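Local coordinates for cobalamin biosynthesis protein CobN (Mycobacterium tuberculosis, PDB 7C6O) that serves as the large, catalytic subunit of cobaltochelatase, the ATP-dependent enzyme that inserts cobalt into the corrin ring during cobalamin biosynthesis, at residues Leu179-Ala184 against Ala210-Ile215; Thr187-Ala192 against Leu359-Pro364; Ile383-Gly388 against Gly1139-Ala1144; Leu423-Ile428 against Asn1186-His1191. All blocks are in the same frame, centred on the assembly; numbering follows the deposited sequence.

Contact 1: residues Leu179-Ala184 against Ala210-Ile215; sequences LERPDA and ALCRAI
Arg181 lays its guanidinium flat against Cys212, the thiol-bearing residue that helix 206-217 turns toward the loop. The CB of Cys212 sits 3.4 Å above the guanidinium plane, over its centre, and comes within 3.5 Å of Arg181 CZ. The sulfur is directed at the aliphatic part of the same side chain, with Cys212 SG 3.9 Å from Arg181 CD. One cysteine thus meets both the methylene run and the charged plate of the arginine, through van der Waals contact alone. A smaller contribution comes from Arg213, whose CG lies 3.8 Å from Arg181 NH2 and approaches the plate obliquely; the two guanidinium planes are 54° apart.

The Arg181 chain reaches forward from the loop and then bends at its third torsion (chi3 68°), which swings the plate across the cysteine instead of past it. Carboxylates of the helix fix the polar rim. Glu209 forms salt bridges with Arg181 NE through OE1 and with Arg213 NE through OE2, and Glu216 OE2 forms one with Arg181 NH1. The two arginines therefore share one acidic partner, which would probably offset the proximity of their like charges. Pro222, on strand 221-227, touches both Arg181 and Cys212.

Strand 190-196, helix 206-217 and strand 221-227 form a beta-alpha-beta crossover between neighbouring parallel strands, and the contact fastens the loop from edge strand 176-178 to the Cys212 side of its helix.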
loop_
_atom_site.group_PDB
_atom_site.type_symbol
_atom_site.label_atom_id
_atom_site.label_comp_id
_atom_site.label_asym_id
_atom_site.label_seq_id
_atom_site.Cartn_x
_atom_site.Cartn_y
_atom_site.Cartn_z
ATOM N N LEU A 179 11.501 -7.201 -33.570
ATOM C CA LEU A 179 11.855 -5.946 -34.222
ATOM C C LEU A 179 13.306 -6.053 -34.671
ATOM O O LEU A 179 14.221 -6.064 -33.840
ATOM C CB LEU A 179 11.652 -4.765 -33.275
ATOM C CG LEU A 179 11.980 -3.386 -33.850
ATOM C CD1 LEU A 179 11.054 -3.045 -35.009
ATOM C CD2 LEU A 179 11.907 -2.318 -32.769
ATOM N N GLU A 180 13.523 -6.150 -35.980
ATOM C CA GLU A 180 14.866 -6.390 -36.489
ATOM C C GLU A 180 15.726 -5.142 -36.336
ATOM O O GLU A 180 15.343 -4.048 -36.764
ATOM C CB GLU A 180 14.814 -6.833 -37.950
ATOM C CG GLU A 180 14.131 -8.182 -38.163
ATOM C CD GLU A 180 14.851 -9.331 -37.471
ATOM O OE1 GLU A 180 16.069 -9.215 -37.213
ATOM O OE2 GLU A 180 14.197 -10.355 -37.185
ATOM N N ARG A 181 16.886 -5.310 -35.711
ATOM C CA ARG A 181 17.841 -4.243 -35.465
ATOM C C ARG A 181 19.240 -4.796 -35.680
ATOM O O ARG A 181 19.455 -6.006 -35.544
ATOM C CB ARG A 181 17.726 -3.693 -34.034
ATOM C CG ARG A 181 16.341 -3.205 -33.647
ATOM C CD ARG A 181 16.281 -2.821 -32.173
ATOM N NE ARG A 181 17.084 -1.638 -31.872
ATOM C CZ ARG A 181 18.278 -1.665 -31.289
ATOM N NH1 ARG A 181 18.823 -2.820 -30.928
ATOM N NH2 ARG A 181 18.927 -0.532 -31.059
ATOM N N PRO A 182 20.205 -3.945 -36.016
ATOM C CA PRO A 182 21.588 -4.418 -36.120
ATOM C C PRO A 182 22.110 -4.876 -34.770
ATOM O O PRO A 182 21.748 -4.337 -33.721
ATOM C CB PRO A 182 22.354 -3.188 -36.623
ATOM C CG PRO A 182 21.313 -2.255 -37.146
ATOM C CD PRO A 182 20.088 -2.513 -36.334
ATOM N N ASP A 183 22.967 -5.891 -34.805
ATOM C CA ASP A 183 23.604 -6.401 -33.595
ATOM C C ASP A 183 24.775 -5.492 -33.244
ATOM O O ASP A 183 25.765 -5.431 -33.980
ATOM C CB ASP A 183 24.063 -7.841 -33.800
ATOM C CG ASP A 183 24.452 -8.525 -32.500
ATOM O OD1 ASP A 183 24.840 -7.830 -31.539
ATOM O OD2 ASP A 183 24.367 -9.769 -32.442
ATOM N N ALA A 184 24.666 -4.786 -32.118
ATOM C CA ALA A 184 25.734 -3.908 -31.663
ATOM C C ALA A 184 26.910 -4.667 -31.066
ATOM O O ALA A 184 27.948 -4.054 -30.797
ATOM C CB ALA A 184 25.196 -2.907 -30.639
ATOM N N ALA A 210 14.199 3.397 -28.711
ATOM C CA ALA A 210 14.910 4.183 -27.710
ATOM C C ALA A 210 15.276 3.336 -26.500
ATOM O O ALA A 210 16.386 3.450 -25.967
ATOM C CB ALA A 210 14.067 5.384 -27.290
ATOM N N LEU A 211 14.354 2.481 -26.051
ATOM C CA LEU A 211 14.661 1.605 -24.925
ATOM C C LEU A 211 15.736 0.593 -25.298
ATOM O O LEU A 211 16.608 0.277 -24.480
ATOM C CB LEU A 211 13.396 0.896 -24.441
ATOM C CG LEU A 211 13.572 0.049 -23.177
ATOM C CD1 LEU A 211 14.236 0.869 -22.074
ATOM C CD2 LEU A 211 12.240 -0.510 -22.701
ATOM N N CYS A 212 15.698 0.083 -26.534
ATOM C CA CYS A 212 16.743 -0.830 -26.989
ATOM C C CYS A 212 18.110 -0.156 -26.978
ATOM O O CYS A 212 19.105 -0.763 -26.565
ATOM C CB CYS A 212 16.416 -1.355 -28.388
ATOM S SG CYS A 212 15.064 -2.549 -28.454
ATOM N N ARG A 213 18.182 1.099 -27.432
ATOM C CA ARG A 213 19.456 1.813 -27.413
ATOM C C ARG A 213 19.940 2.047 -25.985
ATOM O O ARG A 213 21.143 1.973 -25.713
ATOM C CB ARG A 213 19.327 3.137 -28.165
ATOM C CG ARG A 213 19.121 2.967 -29.661
ATOM C CD ARG A 213 19.072 4.299 -30.381
ATOM N NE ARG A 213 18.809 4.123 -31.807
ATOM C CZ ARG A 213 18.733 5.120 -32.683
ATOM N NH1 ARG A 213 18.903 6.373 -32.283
ATOM N NH2 ARG A 213 18.488 4.862 -33.961
ATOM N N ALA A 214 19.017 2.319 -25.058
ATOM C CA ALA A 214 19.407 2.478 -23.661
ATOM C C ALA A 214 19.934 1.169 -23.084
ATOM O O ALA A 214 20.867 1.173 -22.272
ATOM C CB ALA A 214 18.224 2.991 -22.838
ATOM N N ILE A 215 19.341 0.041 -23.486
ATOM C CA ILE A 215 19.832 -1.265 -23.049
ATOM C C ILE A 215 21.248 -1.496 -23.557
ATOM O O ILE A 215 22.118 -1.981 -22.821
ATOM C CB ILE A 215 18.870 -2.372 -23.517
ATOM C CG1 ILE A 215 17.548 -2.284 -22.751
ATOM C CG2 ILE A 215 19.509 -3.748 -23.361
ATOM C CD1 ILE A 215 16.445 -3.127 -23.351
#

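Contact 2: residues Thr187-Ala192 against Leu359-Pro364; sequences TGPTIA and LRQVAP
Gln361 and Pro189 bury most of the surface here, the glutamine rather more of it. The amide nitrogen of Gln361 does the touching: it lies over one face of the pyrrolidine ring, with NE2 3.6 Å from Pro189 CB and 4.0 Å from Pro189 CD. No hydrogen bond joins the two residues, so a polar nitrogen rests on a hydrocarbon surface. The side chains cross at about a right angle.

The conformation of Gln361 explains which end of the amide arrives. Its chain is extended beyond CG (chi2 175°), and the amide is rotated so that OE1 turns back over CB (chi3 -5°), which puts NE2 foremost. The oxygen accepts a hydrogen bond from Arg358 NH1, one turn back toward the helix body, and this would hold the amide in that rotation. Gly188 adds only a marginal approach, its carbonyl carbon 4.4 Å from Gln361 NE2.

Gln361 itself is exposed, whereas the proline ring is buried, since Val354 and Ala357 of the same helix also pack on it. The glutamine therefore lies at the exposed border of a larger apolar interface, which Ile191 continues inward against Ala353 and Ala357. Pro189 keeps its place in the sheet through a backbone hydrogen bond with Arg221.

The contact marks the point where the C-terminal turn of helix 343-361 meets the beginning of the interior strand 190-196, consistent with an alpha/beta fold in which helix 343-361 packs on a largely parallel sheet.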
loop_
_atom_site.group_PDB
_atom_site.type_symbol
_atom_site.label_atom_id
_atom_site.label_comp_id
_atom_site.label_asym_id
_atom_site.label_seq_id
_atom_site.Cartn_x
_atom_site.Cartn_y
_atom_site.Cartn_z
ATOM N N THR A 187 27.944 -7.744 -24.867
ATOM C CA THR A 187 28.169 -9.037 -24.232
ATOM C C THR A 187 27.443 -9.186 -22.900
ATOM O O THR A 187 27.638 -10.193 -22.210
ATOM C CB THR A 187 29.669 -9.276 -24.034
ATOM O OG1 THR A 187 30.235 -8.177 -23.309
ATOM C CG2 THR A 187 30.370 -9.407 -25.380
ATOM N N GLY A 188 26.608 -8.224 -22.519
ATOM C CA GLY A 188 25.895 -8.299 -21.267
ATOM C C GLY A 188 24.674 -9.192 -21.344
ATOM O O GLY A 188 24.514 -9.991 -22.274
ATOM N N PRO A 189 23.784 -9.070 -20.363
ATOM C CA PRO A 189 22.588 -9.916 -20.348
ATOM C C PRO A 189 21.611 -9.529 -21.446
ATOM O O PRO A 189 21.573 -8.385 -21.908
ATOM C CB PRO A 189 21.992 -9.661 -18.960
ATOM C CG PRO A 189 22.454 -8.286 -18.612
ATOM C CD PRO A 189 23.829 -8.150 -19.213
ATOM N N THR A 190 20.814 -10.507 -21.862
ATOM C CA THR A 190 19.801 -10.305 -22.889
ATOM C C THR A 190 18.521 -9.799 -22.233
ATOM O O THR A 190 17.950 -10.477 -21.371
ATOM C CB THR A 190 19.544 -11.600 -23.654
ATOM O OG1 THR A 190 20.734 -11.980 -24.353
ATOM C CG2 THR A 190 18.412 -11.416 -24.652
ATOM N N ILE A 191 18.075 -8.615 -22.640
ATOM C CA ILE A 191 16.907 -7.961 -22.060
ATOM C C ILE A 191 15.811 -7.948 -23.116
ATOM O O ILE A 191 15.912 -7.233 -24.119
ATOM C CB ILE A 191 17.228 -6.540 -21.578
ATOM C CG1 ILE A 191 18.437 -6.549 -20.640
ATOM C CG2 ILE A 191 16.013 -5.919 -20.901
ATOM C CD1 ILE A 191 18.268 -7.430 -19.420
ATOM N N ALA A 192 14.763 -8.734 -22.896
ATOM C CA ALA A 192 13.624 -8.707 -23.802
ATOM C C ALA A 192 12.791 -7.454 -23.560
ATOM O O ALA A 192 12.655 -6.992 -22.424
ATOM C CB ALA A 192 12.765 -9.957 -23.617
ATOM N N LEU A 359 22.291 -10.017 -11.612
ATOM C CA LEU A 359 22.329 -10.761 -10.355
ATOM C C LEU A 359 22.505 -12.255 -10.594
ATOM O O LEU A 359 23.172 -12.942 -9.812
ATOM C CB LEU A 359 21.058 -10.500 -9.550
ATOM C CG LEU A 359 20.868 -9.085 -9.004
ATOM C CD1 LEU A 359 19.492 -8.936 -8.370
ATOM C CD2 LEU A 359 21.967 -8.750 -8.002
ATOM N N ARG A 360 21.915 -12.778 -11.669
ATOM C CA ARG A 360 22.051 -14.202 -11.957
ATOM C C ARG A 360 23.482 -14.560 -12.335
ATOM O O ARG A 360 23.904 -15.707 -12.148
ATOM C CB ARG A 360 21.090 -14.606 -13.072
ATOM C CG ARG A 360 20.954 -16.109 -13.279
ATOM C CD ARG A 360 20.061 -16.735 -12.221
ATOM N NE ARG A 360 18.741 -16.110 -12.217
ATOM C CZ ARG A 360 17.743 -16.466 -13.021
ATOM N NH1 ARG A 360 17.909 -17.453 -13.894
ATOM N NH2 ARG A 360 16.578 -15.837 -12.952
ATOM N N GLN A 361 24.243 -13.594 -12.842
ATOM C CA GLN A 361 25.593 -13.846 -13.329
ATOM C C GLN A 361 26.653 -13.785 -12.238
ATOM O O GLN A 361 27.764 -14.283 -12.450
ATOM C CB GLN A 361 25.955 -12.839 -14.426
ATOM C CG GLN A 361 25.016 -12.840 -15.623
ATOM C CD GLN A 361 25.346 -11.737 -16.616
ATOM O OE1 GLN A 361 26.221 -10.903 -16.368
ATOM N NE2 GLN A 361 24.646 -11.727 -17.745
ATOM N N VAL A 362 26.348 -13.192 -11.089
ATOM C CA VAL A 362 27.327 -12.988 -10.027
ATOM C C VAL A 362 27.160 -14.093 -8.992
ATOM O O VAL A 362 26.089 -14.239 -8.392
ATOM C CB VAL A 362 27.176 -11.598 -9.387
ATOM C CG1 VAL A 362 28.235 -11.387 -8.313
ATOM C CG2 VAL A 362 27.266 -10.516 -10.452
ATOM N N ALA A 363 28.222 -14.868 -8.782
ATOM C CA ALA A 363 28.189 -15.936 -7.797
ATOM C C ALA A 363 28.123 -15.353 -6.387
ATOM O O ALA A 363 28.558 -14.222 -6.155
ATOM C CB ALA A 363 29.420 -16.827 -7.934
ATOM N N PRO A 364 27.573 -16.106 -5.426
ATOM C CA PRO A 364 27.506 -15.598 -4.044
ATOM C C PRO A 364 28.833 -15.092 -3.502
ATOM O O PRO A 364 28.855 -14.088 -2.781
ATOM C CB PRO A 364 27.000 -16.817 -3.263
ATOM C CG PRO A 364 26.159 -17.547 -4.247
ATOM C CD PRO A 364 26.842 -17.376 -5.580
#

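Contact 3: residues Ile383-Gly388 against Gly1139-Ala1144; sequences IGNAVG and GAFEMA
Phe1141 points the far end of its ring at the amide of Asn385, and the two side chains cross at about a right angle. Phe1141 CZ lies 3.8 Å from Asn385 CG, while the amide and ring planes stand 63° apart, an oblique meeting rather than a stack. The phenylalanine has CG anti to its backbone nitrogen (chi1 179°), a setting that sends the ring straight out from helix 1136-1157 to the loop. Beside it, Ile383 contributes its backbone, with the amide N 4.4 Å from Phe1141 CE2.

Glu1142 takes a different path. Its chain folds at the second torsion (chi2 -67°), bringing the carboxylate alongside the loop, where two waters complete the link. The first water donates to Asn385 OD1 (2.6 Å) and to Glu1142 OE2 (3.0 Å) and accepts from Ala386 N (2.9 Å). The second accepts from Gly388 N at 2.9 Å and donates, weakly, to the same OE2. Asn385 and Glu1142 were each modelled in two conformations, so this network describes one of the states.

Lys1138, one turn earlier on the helix, forms a salt bridge with Glu1142 OE2 and a hydrogen bond with Ala386 O. It thereby bridges the carboxylate and the loop carbonyl, and its charge would be expected to favour an ionised glutamate. Gly384 and Gly388, both at positive phi, turn the loop.

Direct ring-amide packing together with two bridging waters joins a strand-to-helix connection, running from strand 369-373 to helix 391-405, to a helix from the C-terminal part of the chain.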
loop_
_atom_site.group_PDB
_atom_site.type_symbol
_atom_site.label_atom_id
_atom_site.label_comp_id
_atom_site.label_asym_id
_atom_site.label_seq_id
_atom_site.Cartn_x
_atom_site.Cartn_y
_atom_site.Cartn_z
ATOM N N ILE A 383 17.152 1.972 16.390
ATOM C CA ILE A 383 17.539 1.370 15.120
ATOM C C ILE A 383 16.848 0.021 14.976
ATOM O O ILE A 383 16.789 -0.767 15.924
ATOM C CB ILE A 383 19.072 1.230 15.032
ATOM C CG1 ILE A 383 19.701 2.510 14.473
ATOM C CG2 ILE A 383 19.465 0.022 14.190
ATOM C CD1 ILE A 383 19.638 3.705 15.399
ATOM N N GLY A 384 16.317 -0.245 13.790
ATOM C CA GLY A 384 15.708 -1.518 13.496
ATOM C C GLY A 384 14.199 -1.560 13.560
ATOM O O GLY A 384 13.643 -2.634 13.817
ATOM N N ASN A 385 13.521 -0.434 13.341
ATOM C CA ASN A 385 12.065 -0.420 13.350
ATOM C C ASN A 385 11.529 -1.389 12.303
ATOM O O ASN A 385 11.831 -1.262 11.111
ATOM C CB ASN A 385 11.553 0.998 13.088
ATOM C CG ASN A 385 10.144 1.219 13.608
ATOM O OD1 ASN A 385 9.358 0.280 13.727
ATOM N ND2 ASN A 385 9.818 2.468 13.922
ATOM N N ALA A 386 10.743 -2.362 12.753
ATOM C CA ALA A 386 10.146 -3.343 11.849
ATOM C C ALA A 386 8.921 -3.918 12.534
ATOM O O ALA A 386 9.049 -4.617 13.543
ATOM C CB ALA A 386 11.137 -4.447 11.488
ATOM N N VAL A 387 7.742 -3.635 11.983
ATOM C CA VAL A 387 6.497 -3.980 12.654
ATOM C C VAL A 387 6.334 -5.492 12.701
ATOM O O VAL A 387 6.431 -6.177 11.674
ATOM C CB VAL A 387 5.312 -3.302 11.953
ATOM C CG1 VAL A 387 3.998 -3.842 12.489
ATOM C CG2 VAL A 387 5.395 -1.797 12.162
ATOM N N GLY A 388 6.099 -6.019 13.904
ATOM C CA GLY A 388 5.907 -7.438 14.125
ATOM C C GLY A 388 7.132 -8.308 13.947
ATOM O O GLY A 388 7.028 -9.531 14.105
ATOM N N GLY A 1139 12.477 -6.657 21.322
ATOM C CA GLY A 1139 11.440 -6.732 22.336
ATOM C C GLY A 1139 11.441 -5.518 23.246
ATOM O O GLY A 1139 10.386 -4.964 23.562
ATOM N N ALA A 1140 12.630 -5.084 23.669
ATOM C CA ALA A 1140 12.746 -3.863 24.460
ATOM C C ALA A 1140 12.329 -2.643 23.652
ATOM O O ALA A 1140 11.707 -1.717 24.187
ATOM C CB ALA A 1140 14.181 -3.710 24.963
ATOM N N PHE A 1141 12.673 -2.628 22.361
ATOM C CA PHE A 1141 12.257 -1.552 21.466
ATOM C C PHE A 1141 10.740 -1.401 21.451
ATOM O O PHE A 1141 10.220 -0.281 21.491
ATOM C CB PHE A 1141 12.793 -1.838 20.059
ATOM C CG PHE A 1141 12.419 -0.808 19.024
ATOM C CD1 PHE A 1141 11.174 -0.828 18.413
ATOM C CD2 PHE A 1141 13.335 0.154 18.628
ATOM C CE1 PHE A 1141 10.836 0.110 17.456
ATOM C CE2 PHE A 1141 13.005 1.092 17.667
ATOM C CZ PHE A 1141 11.753 1.069 17.081
ATOM N N GLU A 1142 10.013 -2.517 21.380
ATOM C CA GLU A 1142 8.556 -2.449 21.305
ATOM C C GLU A 1142 7.956 -1.900 22.594
ATOM O O GLU A 1142 6.942 -1.195 22.560
ATOM C CB GLU A 1142 7.981 -3.830 20.988
ATOM C CG GLU A 1142 8.381 -4.369 19.622
ATOM C CD GLU A 1142 7.788 -3.567 18.478
ATOM O OE1 GLU A 1142 6.726 -2.938 18.675
ATOM O OE2 GLU A 1142 8.387 -3.563 17.381
ATOM N N MET A 1143 8.560 -2.220 23.741
ATOM C CA MET A 1143 8.087 -1.638 24.993
ATOM C C MET A 1143 8.279 -0.127 24.994
ATOM O O MET A 1143 7.375 0.624 25.383
ATOM C CB MET A 1143 8.809 -2.273 26.182
ATOM C CG MET A 1143 8.477 -3.738 26.406
ATOM S SD MET A 1143 9.391 -4.414 27.809
ATOM C CE MET A 1143 8.847 -6.115 27.796
ATOM N N ALA A 1144 9.448 0.338 24.545
ATOM C CA ALA A 1144 9.720 1.771 24.529
ATOM C C ALA A 1144 8.820 2.500 23.541
ATOM O O ALA A 1144 8.372 3.619 23.815
ATOM C CB ALA A 1144 11.190 2.025 24.197
HETATM O O HOH W 1 8.943 -1.939 14.971
HETATM O O HOH W 2 5.853 -3.814 15.796
#

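Contact 4: residues Leu423-Ile428 against Asn1186-His1191; sequences LIHALI and NPWALH
The indole of Trp1188 has Ile428 over one face, Pro1187 over the other and His425 at its edge. With CG anti to its carbonyl carbon (chi1 -49°), the tryptophan turns the indole out to helix 420-431. Ile428 CG2 stands 3.7 Å above the indole plane, offset toward the rim. Its CD1 makes a CH-pi contact 3.8 Å from the centroid of the six-membered ring, 19° off the normal. Both branches of the isoleucine therefore spread over one surface, coming from the direction opposite to the tryptophan. Pro1187 CG lies 4.0 Å above the opposite face, offset toward the rim.

His425 meets the same six-membered ring in an offset edge-to-face pair, with centroids 5.2 Å apart and planes at 73°. The tryptophan supplies the edge: Trp1188 CH2 lies over the face of the imidazole, and His425 CD2 is 3.6 Å from Trp1188 CZ3. The rotation of the imidazole is fixed by the hydrogen bond of NE2 with Ser1185 O, at the end of helix 1176-1185.

Asn1186 OD1 also lies at the indole edge. This residue is the N-cap of helix 1187-1203, its OD1 accepting from Ala1189 N at 3.0 Å, with the donor well above the carbonyl plane. Its ND2 is bonded to Tyr1137 O, linking the cap to helix 1136-1157.

The cluster lies at the surface, where helix 420-431 meets the junction between helices 1176-1185 and 1187-1203. Tyr1137 of helix 1136-1157 also packs on Ile424 and Ile428, while helix 391-405 supports helix 420-431 through Leu423 and Ile424.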
loop_
_atom_site.group_PDB
_atom_site.type_symbol
_atom_site.label_atom_id
_atom_site.label_comp_id
_atom_site.label_asym_id
_atom_site.label_seq_id
_atom_site.Cartn_x
_atom_site.Cartn_y
_atom_site.Cartn_z
ATOM N N LEU A 423 24.927 -8.160 17.273
ATOM C CA LEU A 423 24.942 -7.569 15.940
ATOM C C LEU A 423 24.402 -6.146 15.966
ATOM O O LEU A 423 25.036 -5.219 15.448
ATOM C CB LEU A 423 24.132 -8.429 14.971
ATOM C CG LEU A 423 24.061 -7.896 13.537
ATOM C CD1 LEU A 423 25.450 -7.870 12.909
ATOM C CD2 LEU A 423 23.095 -8.716 12.693
ATOM N N ILE A 424 23.227 -5.953 16.571
ATOM C CA ILE A 424 22.607 -4.636 16.536
ATOM C C ILE A 424 23.394 -3.646 17.387
ATOM O O ILE A 424 23.493 -2.463 17.037
ATOM C CB ILE A 424 21.125 -4.729 16.961
ATOM C CG1 ILE A 424 20.349 -3.510 16.460
ATOM C CG2 ILE A 424 20.977 -4.896 18.470
ATOM C CD1 ILE A 424 20.178 -3.489 14.955
ATOM N N HIS A 425 23.988 -4.103 18.495
ATOM C CA HIS A 425 24.833 -3.215 19.288
ATOM C C HIS A 425 26.057 -2.779 18.497
ATOM O O HIS A 425 26.479 -1.620 18.578
ATOM C CB HIS A 425 25.257 -3.898 20.588
ATOM C CG HIS A 425 24.134 -4.117 21.552
ATOM N ND1 HIS A 425 24.320 -4.689 22.792
ATOM C CD2 HIS A 425 22.810 -3.846 21.458
ATOM C CE1 HIS A 425 23.160 -4.757 23.422
ATOM N NE2 HIS A 425 22.227 -4.254 22.633
ATOM N N ALA A 426 26.643 -3.700 17.727
ATOM C CA ALA A 426 27.787 -3.347 16.894
ATOM C C ALA A 426 27.401 -2.323 15.835
ATOM O O ALA A 426 28.184 -1.421 15.516
ATOM C CB ALA A 426 28.367 -4.603 16.243
ATOM N N LEU A 427 26.192 -2.444 15.281
ATOM C CA LEU A 427 25.737 -1.478 14.285
ATOM C C LEU A 427 25.499 -0.110 14.911
ATOM O O LEU A 427 25.864 0.916 14.326
ATOM C CB LEU A 427 24.468 -1.985 13.600
ATOM C CG LEU A 427 23.843 -1.049 12.564
ATOM C CD1 LEU A 427 24.859 -0.686 11.480
ATOM C CD2 LEU A 427 22.596 -1.671 11.951
ATOM N N ILE A 428 24.894 -0.071 16.100
ATOM C CA ILE A 428 24.671 1.204 16.778
ATOM C C ILE A 428 25.998 1.891 17.074
ATOM O O ILE A 428 26.144 3.105 16.890
ATOM C CB ILE A 428 23.850 0.985 18.063
ATOM C CG1 ILE A 428 22.442 0.494 17.720
ATOM C CG2 ILE A 428 23.793 2.263 18.885
ATOM C CD1 ILE A 428 21.691 -0.062 18.909
ATOM N N ASN A 1186 18.810 -3.203 25.543
ATOM C CA ASN A 1186 18.550 -1.942 24.859
ATOM C C ASN A 1186 18.560 -0.780 25.845
ATOM O O ASN A 1186 17.507 -0.193 26.129
ATOM C CB ASN A 1186 17.210 -2.010 24.121
ATOM C CG ASN A 1186 17.072 -0.945 23.048
ATOM O OD1 ASN A 1186 17.727 0.096 23.096
ATOM N ND2 ASN A 1186 16.205 -1.198 22.074
ATOM N N PRO A 1187 19.727 -0.412 26.379
ATOM C CA PRO A 1187 19.768 0.705 27.337
ATOM C C PRO A 1187 19.322 2.025 26.734
ATOM O O PRO A 1187 18.800 2.881 27.460
ATOM C CB PRO A 1187 21.242 0.741 27.764
ATOM C CG PRO A 1187 21.975 0.134 26.608
ATOM C CD PRO A 1187 21.070 -0.932 26.071
ATOM N N TRP A 1188 19.502 2.210 25.422
ATOM C CA TRP A 1188 19.029 3.428 24.772
ATOM C C TRP A 1188 17.517 3.566 24.902
ATOM O O TRP A 1188 17.004 4.665 25.145
ATOM C CB TRP A 1188 19.439 3.428 23.298
ATOM C CG TRP A 1188 20.888 3.111 23.077
ATOM C CD1 TRP A 1188 21.927 3.995 23.056
ATOM C CD2 TRP A 1188 21.460 1.815 22.853
ATOM N NE1 TRP A 1188 23.110 3.331 22.829
ATOM C CE2 TRP A 1188 22.851 1.992 22.702
ATOM C CE3 TRP A 1188 20.931 0.523 22.762
ATOM C CZ2 TRP A 1188 23.718 0.927 22.468
ATOM C CZ3 TRP A 1188 21.793 -0.533 22.528
ATOM C CH2 TRP A 1188 23.171 -0.325 22.386
ATOM N N ALA A 1189 16.791 2.458 24.748
ATOM C CA ALA A 1189 15.338 2.500 24.872
ATOM C C ALA A 1189 14.915 2.731 26.318
ATOM O O ALA A 1189 13.921 3.421 26.576
ATOM C CB ALA A 1189 14.730 1.207 24.332
ATOM N N LEU A 1190 15.654 2.158 27.272
ATOM C CA LEU A 1190 15.372 2.417 28.681
ATOM C C LEU A 1190 15.540 3.894 29.008
ATOM O O LEU A 1190 14.717 4.478 29.721
ATOM C CB LEU A 1190 16.285 1.566 29.565
ATOM C CG LEU A 1190 16.164 1.789 31.075
ATOM C CD1 LEU A 1190 14.765 1.437 31.560
ATOM C CD2 LEU A 1190 17.212 0.978 31.827
ATOM N N HIS A 1191 16.602 4.514 28.489
ATOM C CA HIS A 1191 16.796 5.947 28.673
ATOM C C HIS A 1191 15.638 6.738 28.076
ATOM O O HIS A 1191 15.123 7.673 28.705
ATOM C CB HIS A 1191 18.124 6.370 28.043
ATOM C CG HIS A 1191 18.529 7.775 28.362
ATOM N ND1 HIS A 1191 18.087 8.860 27.635
ATOM C CD2 HIS A 1191 19.342 8.272 29.324
ATOM C CE1 HIS A 1191 18.607 9.965 28.140
ATOM N NE2 HIS A 1191 19.373 9.636 29.165
#

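In the fold
From the N terminus, contact 1 closes a short loop that holds strand 190-196 of the seven-stranded mixed sheet and most of helix 206-217. Contact 2 opens inside that loop and closes much later, so the two cross; they touch where Ile215 CD1 packs 3.7 Å from Ile191 CG2, and contact 2 adds helix 343-361 to the same sheet. Contacts 3 and 4 open only after contacts 1 and 2 have closed, and cross each other; each spans some 750 residues, and they bring the loop after strand 369-373 and helix 420-431 against C-terminal helices. Their centres are about 11 Å apart, and packing of Ala1144 on Ala1189 and of Ile383 on Ile424 unites them.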